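Local coordinates for sulfoquinovosidase (Escherichia coli, PDB 5AEG), which hydrolyses sulfoquinovosyl diacylglycerides and simple sulfoquinovosides such as sulfoquinovosyl glycerol, releasing sulfoquinovose for breakdown as a source of carbon and sulfur, at residues 321-324 with 329-332; 393-398 with 439-444. One frame throughout, in Å; residues are numbered along the deposited sequence.

In the fold
Both contacts belong to the family 31 TIM barrel: contact 1 joins its inner strands to the helical layer, contact 2 lies within that layer. Contact 1 sets helix 316-325 against strand 329-334, the strand that follows it; contact 2 sets helix 380-395 against the next barrel helix, 422-444. Contact 1 is partly buried, an aromatic pair inside with polar residues at one end, whereas the touching residues of contact 2 are mostly buried, with an isoleucine methyl meeting a threonine, an alanine and a leucine of the neighbouring helix. Their centres lie 14 Å apart, and the two meet where A332 CB packs 3.9 Å from M394 CE, strand 329-334 touching helix 380-395.

Contact 1. Residues 321-324 with 329-332; sequences KQWN and QFLA
Helix against strand, with W323 and F330 as the apolar pair and N324 and Q329 beside them: this contact packs the last turns of helix 316-325 against the start of strand 329-334. W323 brings the six-membered ring of its indole to F330, CZ3 lying 3.8 Å from F330 CD1. The phenyl carbon sits near the indole plane, so the indole offers its edge, and the phenyl ring meets it obliquely. F330 carries CG anti to its backbone N (chi1 -178°), which swings the phenyl from the strand toward the helix, where it also packs on L316 and I320. Helix and strand are successive elements of the (β/α)8 barrel, the second half of the crossover that leaves strand 282-286 and returns at 329-334, hydrogen-bonded alongside it. The indole also spans the gap to the preceding barrel helix, since NE1 of W323 is hydrogen-bonded to Q269. Toward the connecting turn the backbones are closest, N324 CA being 5.6 Å from Q329 CA. Although the CB of Q329 points away from the helix, its side chain bends at chi2 (-70°), which brings its end nearer N324; the two side chains cross at about a right angle, their amide planes 19° apart. The F330 side chain lies about 8 Å from that of Q288, which binds the sulfolipid substrate.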
ATOM      1  N   LYS A 321     -23.745  18.528   9.497  1.00 30.50           N
ATOM      2  CA  LYS A 321     -23.476  19.918   9.966  1.00 34.34           C
ATOM      3  C   LYS A 321     -23.371  19.995  11.459  1.00 30.44           C
ATOM      4  O   LYS A 321     -22.427  20.575  11.994  1.00 31.49           O
ATOM      5  CB  LYS A 321     -24.523  20.903   9.425  1.00 39.32           C
ATOM      6  CG  LYS A 321     -24.574  20.987   7.902  1.00 46.21           C
ATOM      7  CD  LYS A 321     -23.397  21.755   7.317  1.00 55.07           C
ATOM      8  CE  LYS A 321     -23.300  21.699   5.776  1.00 64.34           C
ATOM      9  NZ  LYS A 321     -22.423  20.571   5.231  1.00 59.80           N
ATOM     10  N   GLN A 322     -24.295  19.355  12.137  1.00 30.65           N
ATOM     11  CA  GLN A 322     -24.282  19.320  13.568  1.00 31.70           C
ATOM     12  C   GLN A 322     -22.977  18.658  14.097  1.00 33.47           C
ATOM     13  O   GLN A 322     -22.270  19.165  15.005  1.00 26.34           O
ATOM     14  CB  GLN A 322     -25.535  18.595  14.032  1.00 35.66           C
ATOM     15  CG  GLN A 322     -25.604  18.313  15.531  1.00 46.13           C
ATOM     16  CD  GLN A 322     -26.865  17.547  15.948  1.00 63.37           C
ATOM     17  OE1 GLN A 322     -27.958  17.813  15.407  1.00 81.31           O
ATOM     18  NE2 GLN A 322     -26.726  16.585  16.922  1.00 68.57           N
ATOM     19  N   TRP A 323     -22.623  17.524  13.493  1.00 28.01           N
ATOM     20  CA  TRP A 323     -21.387  16.850  13.943  1.00 27.39           C
ATOM     21  C   TRP A 323     -20.167  17.729  13.712  1.00 24.39           C
ATOM     22  O   TRP A 323     -19.276  17.831  14.585  1.00 29.17           O
ATOM     23  CB  TRP A 323     -21.245  15.436  13.231  1.00 25.36           C
ATOM     24  CG  TRP A 323     -22.206  14.369  13.727  1.00 23.83           C
ATOM     25  CD1 TRP A 323     -22.789  14.288  14.920  1.00 25.44           C
ATOM     26  CD2 TRP A 323     -22.664  13.217  12.980  1.00 26.07           C
ATOM     27  NE1 TRP A 323     -23.571  13.155  15.007  1.00 26.67           N
ATOM     28  CE2 TRP A 323     -23.527  12.501  13.815  1.00 28.81           C
ATOM     29  CE3 TRP A 323     -22.426  12.747  11.684  1.00 27.22           C
ATOM     30  CZ2 TRP A 323     -24.106  11.303  13.435  1.00 27.37           C
ATOM     31  CZ3 TRP A 323     -23.066  11.560  11.287  1.00 27.31           C
ATOM     32  CH2 TRP A 323     -23.887  10.868  12.160  1.00 24.69           C
ATOM     33  N   ASN A 324     -20.116  18.380  12.556  1.00 26.84           N
ATOM     34  CA  ASN A 324     -18.984  19.237  12.238  1.00 27.89           C
ATOM     35  C   ASN A 324     -18.877  20.352  13.301  1.00 31.38           C
ATOM     36  O   ASN A 324     -17.808  20.597  13.858  1.00 31.05           O
ATOM     37  CB  ASN A 324     -19.112  19.836  10.863  1.00 28.91           C
ATOM     38  CG  ASN A 324     -18.937  18.854   9.764  1.00 33.10           C
ATOM     39  OD1 ASN A 324     -18.567  17.618   9.914  1.00 32.07           O
ATOM     40  ND2 ASN A 324     -19.175  19.357   8.628  1.00 27.16           N
ATOM     41  N   GLN A 329     -16.048  14.863  11.950  1.00 24.96           N
ATOM     42  CA  GLN A 329     -16.173  14.739  10.484  1.00 27.77           C
ATOM     43  C   GLN A 329     -16.944  13.479  10.107  1.00 27.77           C
ATOM     44  O   GLN A 329     -17.017  12.510  10.904  1.00 24.76           O
ATOM     45  CB  GLN A 329     -14.772  14.676   9.893  1.00 26.37           C
ATOM     46  CG  GLN A 329     -13.994  15.984   9.975  1.00 28.22           C
ATOM     47  CD  GLN A 329     -14.570  17.056   9.038  1.00 33.16           C
ATOM     48  OE1 GLN A 329     -15.028  16.777   7.972  1.00 30.62           O
ATOM     49  NE2 GLN A 329     -14.629  18.245   9.504  1.00 33.07           N
ATOM     50  N   PHE A 330     -17.548  13.483   8.913  1.00 25.09           N
ATOM     51  CA  PHE A 330     -18.261  12.318   8.420  1.00 25.21           C
ATOM     52  C   PHE A 330     -17.515  11.796   7.218  1.00 24.38           C
ATOM     53  O   PHE A 330     -17.187  12.561   6.271  1.00 22.85           O
ATOM     54  CB  PHE A 330     -19.720  12.636   7.962  1.00 24.25           C
ATOM     55  CG  PHE A 330     -20.448  11.429   7.504  1.00 22.98           C
ATOM     56  CD1 PHE A 330     -20.883  10.498   8.423  1.00 26.29           C
ATOM     57  CD2 PHE A 330     -20.621  11.174   6.167  1.00 24.65           C
ATOM     58  CE1 PHE A 330     -21.529   9.347   7.998  1.00 25.62           C
ATOM     59  CE2 PHE A 330     -21.264  10.012   5.746  1.00 22.52           C
ATOM     60  CZ  PHE A 330     -21.691   9.110   6.656  1.00 23.82           C
ATOM     61  N   LEU A 331     -17.254  10.509   7.247  1.00 22.90           N
ATOM     62  CA  LEU A 331     -16.525   9.858   6.145  1.00 21.66           C
ATOM     63  C   LEU A 331     -17.326   8.735   5.519  1.00 19.97           C
ATOM     64  O   LEU A 331     -18.007   7.958   6.208  1.00 21.64           O
ATOM     65  CB  LEU A 331     -15.162   9.327   6.616  1.00 22.66           C
ATOM     66  CG  LEU A 331     -14.096  10.295   7.084  1.00 23.90           C
ATOM     67  CD1 LEU A 331     -14.291  10.682   8.529  1.00 24.51           C
ATOM     68  CD2 LEU A 331     -12.690   9.697   6.934  1.00 26.98           C
ATOM     69  N   ALA A 332     -17.217   8.590   4.221  1.00 20.71           N
ATOM     70  CA  ALA A 332     -18.057   7.641   3.464  1.00 22.59           C
ATOM     71  C   ALA A 332     -17.239   6.630   2.695  1.00 22.84           C
ATOM     72  O   ALA A 332     -16.190   6.267   3.154  1.00 23.55           O
ATOM     73  CB  ALA A 332     -19.041   8.435   2.594  1.00 23.64           C
TER

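Contact 2. Residues 393-398 with 439-444; sequences NMIELG and EALEET
I395 of helix 380-395 reaches across to residues 440-444 of helix 422-444, where T444 and A440 receive it. These are neighbouring helices on the outside of the family 31 TIM barrel, one leading into strand 401-404 and the other following it, and W402 of that strand covers I395 from the barrel side. The isoleucine buries most of the surface here, and its CD1 methyl makes the closest contacts. With CD1 trans along the chain (chi2 171°) it extends straight out to the other helix, meeting the T444 side chain tip to tip. The I395 CD1 methyl lies 3.6 Å from T444 OG1 and 4.1 Å from T444 CG2, and on the adjoining turn I395 CD1 comes 4.2 Å from A440 CB. L441 adds a looser apolar touch, its own CD1 4.3 Å from that of I395.

The T444 hydroxyl has its polar partner inside its own helix. I395 CD1 also lies 3.7 Å from A440 O, and this oxygen accepts the T444 hydroxyl, whose chi1 of 48° folds OG1 back over the helix. Around this apolar patch the same two helices are joined by polar links: E443 forms salt bridges with K391 and K387, and E439 hydrogen-bonds to Y383 OH. On the 393-398 side, I395 starts a type I turn that ends in a Schellman motif at G398, whose positive phi turns the backbone off the helix; G398 N is 2.9 Å from I395 O. In the threonine's bond, T444 OG1 stands 2.8 Å from A440 O, tilted 17° out of the carbonyl plane.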
ATOM      1  N   ASN A 393     -21.719  14.167  -4.986  1.00 29.52           N
ATOM      2  CA  ASN A 393     -22.394  13.277  -4.073  1.00 29.08           C
ATOM      3  C   ASN A 393     -21.704  13.091  -2.688  1.00 28.26           C
ATOM      4  O   ASN A 393     -22.354  12.731  -1.718  1.00 28.39           O
ATOM      5  CB  ASN A 393     -22.659  11.939  -4.781  1.00 31.70           C
ATOM      6  CG  ASN A 393     -23.656  12.061  -5.955  1.00 33.57           C
ATOM      7  OD1 ASN A 393     -24.163  13.090  -6.202  1.00 37.45           O
ATOM      8  ND2 ASN A 393     -23.838  11.032  -6.683  1.00 34.52           N
ATOM      9  N   MET A 394     -20.413  13.388  -2.610  1.00 28.34           N
ATOM     10  CA  MET A 394     -19.631  13.248  -1.350  1.00 25.54           C
ATOM     11  C   MET A 394     -19.125  14.582  -0.865  1.00 24.14           C
ATOM     12  O   MET A 394     -19.376  14.971   0.265  1.00 26.42           O
ATOM     13  CB  MET A 394     -18.492  12.247  -1.529  1.00 26.32           C
ATOM     14  CG  MET A 394     -18.960  10.995  -2.299  1.00 33.09           C
ATOM     15  SD  MET A 394     -17.712   9.654  -2.593  1.00 37.54           S
ATOM     16  CE  MET A 394     -17.679   9.283  -0.920  1.00 21.04           C
ATOM     17  N   ILE A 395     -18.397  15.298  -1.698  1.00 24.92           N
ATOM     18  CA  ILE A 395     -17.805  16.564  -1.221  1.00 27.87           C
ATOM     19  C   ILE A 395     -18.881  17.596  -0.917  1.00 30.60           C
ATOM     20  O   ILE A 395     -18.868  18.189   0.151  1.00 28.35           O
ATOM     21  CB  ILE A 395     -16.789  17.184  -2.236  1.00 26.21           C
ATOM     22  CG1 ILE A 395     -15.570  16.224  -2.388  1.00 27.37           C
ATOM     23  CG2 ILE A 395     -16.329  18.540  -1.727  1.00 29.98           C
ATOM     24  CD1 ILE A 395     -14.549  16.501  -3.484  1.00 29.36           C
ATOM     25  N   GLU A 396     -19.815  17.787  -1.846  1.00 34.59           N
ATOM     26  CA  GLU A 396     -20.921  18.723  -1.617  1.00 36.49           C
ATOM     27  C   GLU A 396     -21.867  18.293  -0.527  1.00 35.10           C
ATOM     28  O   GLU A 396     -22.451  19.141   0.054  1.00 34.53           O
ATOM     29  CB  GLU A 396     -21.643  19.084  -2.934  1.00 39.13           C
ATOM     30  CG  GLU A 396     -20.804  20.071  -3.718  1.00 44.51           C
ATOM     31  CD  GLU A 396     -21.411  20.468  -5.064  1.00 52.14           C
ATOM     32  OE1 GLU A 396     -22.654  20.343  -5.260  1.00 48.38           O
ATOM     33  OE2 GLU A 396     -20.616  20.894  -5.932  1.00 58.02           O
ATOM     34  N   LEU A 397     -21.979  16.988  -0.212  1.00 30.69           N
ATOM     35  CA  LEU A 397     -22.758  16.540   0.899  1.00 29.77           C
ATOM     36  C   LEU A 397     -22.109  16.967   2.215  1.00 29.72           C
ATOM     37  O   LEU A 397     -22.751  16.991   3.259  1.00 32.86           O
ATOM     38  CB  LEU A 397     -22.925  15.036   0.817  1.00 27.77           C
ATOM     39  CG  LEU A 397     -23.691  14.282   1.930  1.00 29.47           C
ATOM     40  CD1 LEU A 397     -25.159  14.581   1.967  1.00 33.45           C
ATOM     41  CD2 LEU A 397     -23.522  12.804   1.763  1.00 28.65           C
ATOM     42  N   GLY A 398     -20.820  17.329   2.183  1.00 31.68           N
ATOM     43  CA  GLY A 398     -20.150  17.670   3.457  1.00 30.53           C
ATOM     44  C   GLY A 398     -19.225  16.577   4.030  1.00 27.19           C
ATOM     45  O   GLY A 398     -18.711  16.708   5.144  1.00 30.72           O
ATOM     46  N   GLU A 439      -7.939  14.506  -7.920  1.00 28.02           N
ATOM     47  CA  GLU A 439      -8.455  15.630  -8.767  1.00 27.33           C
ATOM     48  C   GLU A 439      -9.782  16.158  -8.282  1.00 31.37           C
ATOM     49  O   GLU A 439     -10.008  17.384  -8.270  1.00 30.03           O
ATOM     50  CB  GLU A 439      -8.457  15.283 -10.269  1.00 28.37           C
ATOM     51  CG  GLU A 439      -7.043  15.286 -10.778  1.00 27.46           C
ATOM     52  CD  GLU A 439      -6.877  14.957 -12.269  1.00 29.60           C
ATOM     53  OE1 GLU A 439      -7.703  14.312 -12.894  1.00 32.90           O
ATOM     54  OE2 GLU A 439      -5.801  15.275 -12.759  1.00 38.77           O
ATOM     55  N   ALA A 440     -10.614  15.300  -7.727  1.00 26.82           N
ATOM     56  CA  ALA A 440     -11.835  15.768  -7.150  1.00 27.53           C
ATOM     57  C   ALA A 440     -11.581  16.762  -6.031  1.00 28.89           C
ATOM     58  O   ALA A 440     -12.185  17.845  -5.975  1.00 29.61           O
ATOM     59  CB  ALA A 440     -12.697  14.607  -6.690  1.00 28.48           C
ATOM     60  N   LEU A 441     -10.610  16.446  -5.181  1.00 27.51           N
ATOM     61  CA  LEU A 441     -10.207  17.364  -4.136  1.00 26.78           C
ATOM     62  C   LEU A 441      -9.479  18.602  -4.724  1.00 28.35           C
ATOM     63  O   LEU A 441      -9.687  19.739  -4.264  1.00 29.36           O
ATOM     64  CB  LEU A 441      -9.248  16.757  -3.082  1.00 25.40           C
ATOM     65  CG  LEU A 441      -9.860  15.887  -1.935  1.00 26.17           C
ATOM     66  CD1 LEU A 441     -10.736  14.826  -2.447  1.00 27.25           C
ATOM     67  CD2 LEU A 441      -8.715  15.317  -1.094  1.00 25.77           C
ATOM     68  N   GLU A 442      -8.592  18.353  -5.642  1.00 28.63           N
ATOM     69  CA  GLU A 442      -7.832  19.486  -6.239  1.00 33.14           C
ATOM     70  C   GLU A 442      -8.842  20.515  -6.833  1.00 33.92           C
ATOM     71  O   GLU A 442      -8.751  21.694  -6.556  1.00 38.10           O
ATOM     72  CB  GLU A 442      -6.899  18.986  -7.305  1.00 34.30           C
ATOM     73  CG  GLU A 442      -5.798  19.931  -7.677  1.00 40.80           C
ATOM     74  CD  GLU A 442      -4.956  19.385  -8.838  1.00 54.37           C
ATOM     75  OE1 GLU A 442      -5.384  18.437  -9.567  1.00 58.77           O
ATOM     76  OE2 GLU A 442      -3.825  19.871  -9.003  1.00 57.31           O
ATOM     77  N   GLU A 443      -9.812  20.024  -7.579  1.00 33.17           N
ATOM     78  CA  GLU A 443     -10.767  20.865  -8.254  1.00 38.59           C
ATOM     79  C   GLU A 443     -11.742  21.576  -7.328  1.00 39.88           C
ATOM     80  O   GLU A 443     -12.306  22.528  -7.757  1.00 38.53           O
ATOM     81  CB  GLU A 443     -11.499  20.093  -9.350  1.00 35.28           C
ATOM     82  CG  GLU A 443     -10.538  19.701 -10.455  1.00 32.63           C
ATOM     83  CD  GLU A 443     -11.087  18.767 -11.460  1.00 32.54           C
ATOM     84  OE1 GLU A 443     -12.288  18.468 -11.438  1.00 34.65           O
ATOM     85  OE2 GLU A 443     -10.297  18.271 -12.287  1.00 38.78           O
ATOM     86  N   THR A 444     -11.908  21.164  -6.074  1.00 36.40           N
ATOM     87  CA  THR A 444     -12.851  21.777  -5.135  1.00 33.72           C
ATOM     88  C   THR A 444     -12.115  22.544  -4.072  1.00 31.49           C
ATOM     89  O   THR A 444     -12.703  23.086  -3.163  1.00 34.70           O
ATOM     90  CB  THR A 444     -13.732  20.744  -4.426  1.00 35.70           C
ATOM     91  OG1 THR A 444     -12.914  19.678  -3.930  1.00 32.01           O
ATOM     92  CG2 THR A 444     -14.790  20.181  -5.353  1.00 35.70           C
TER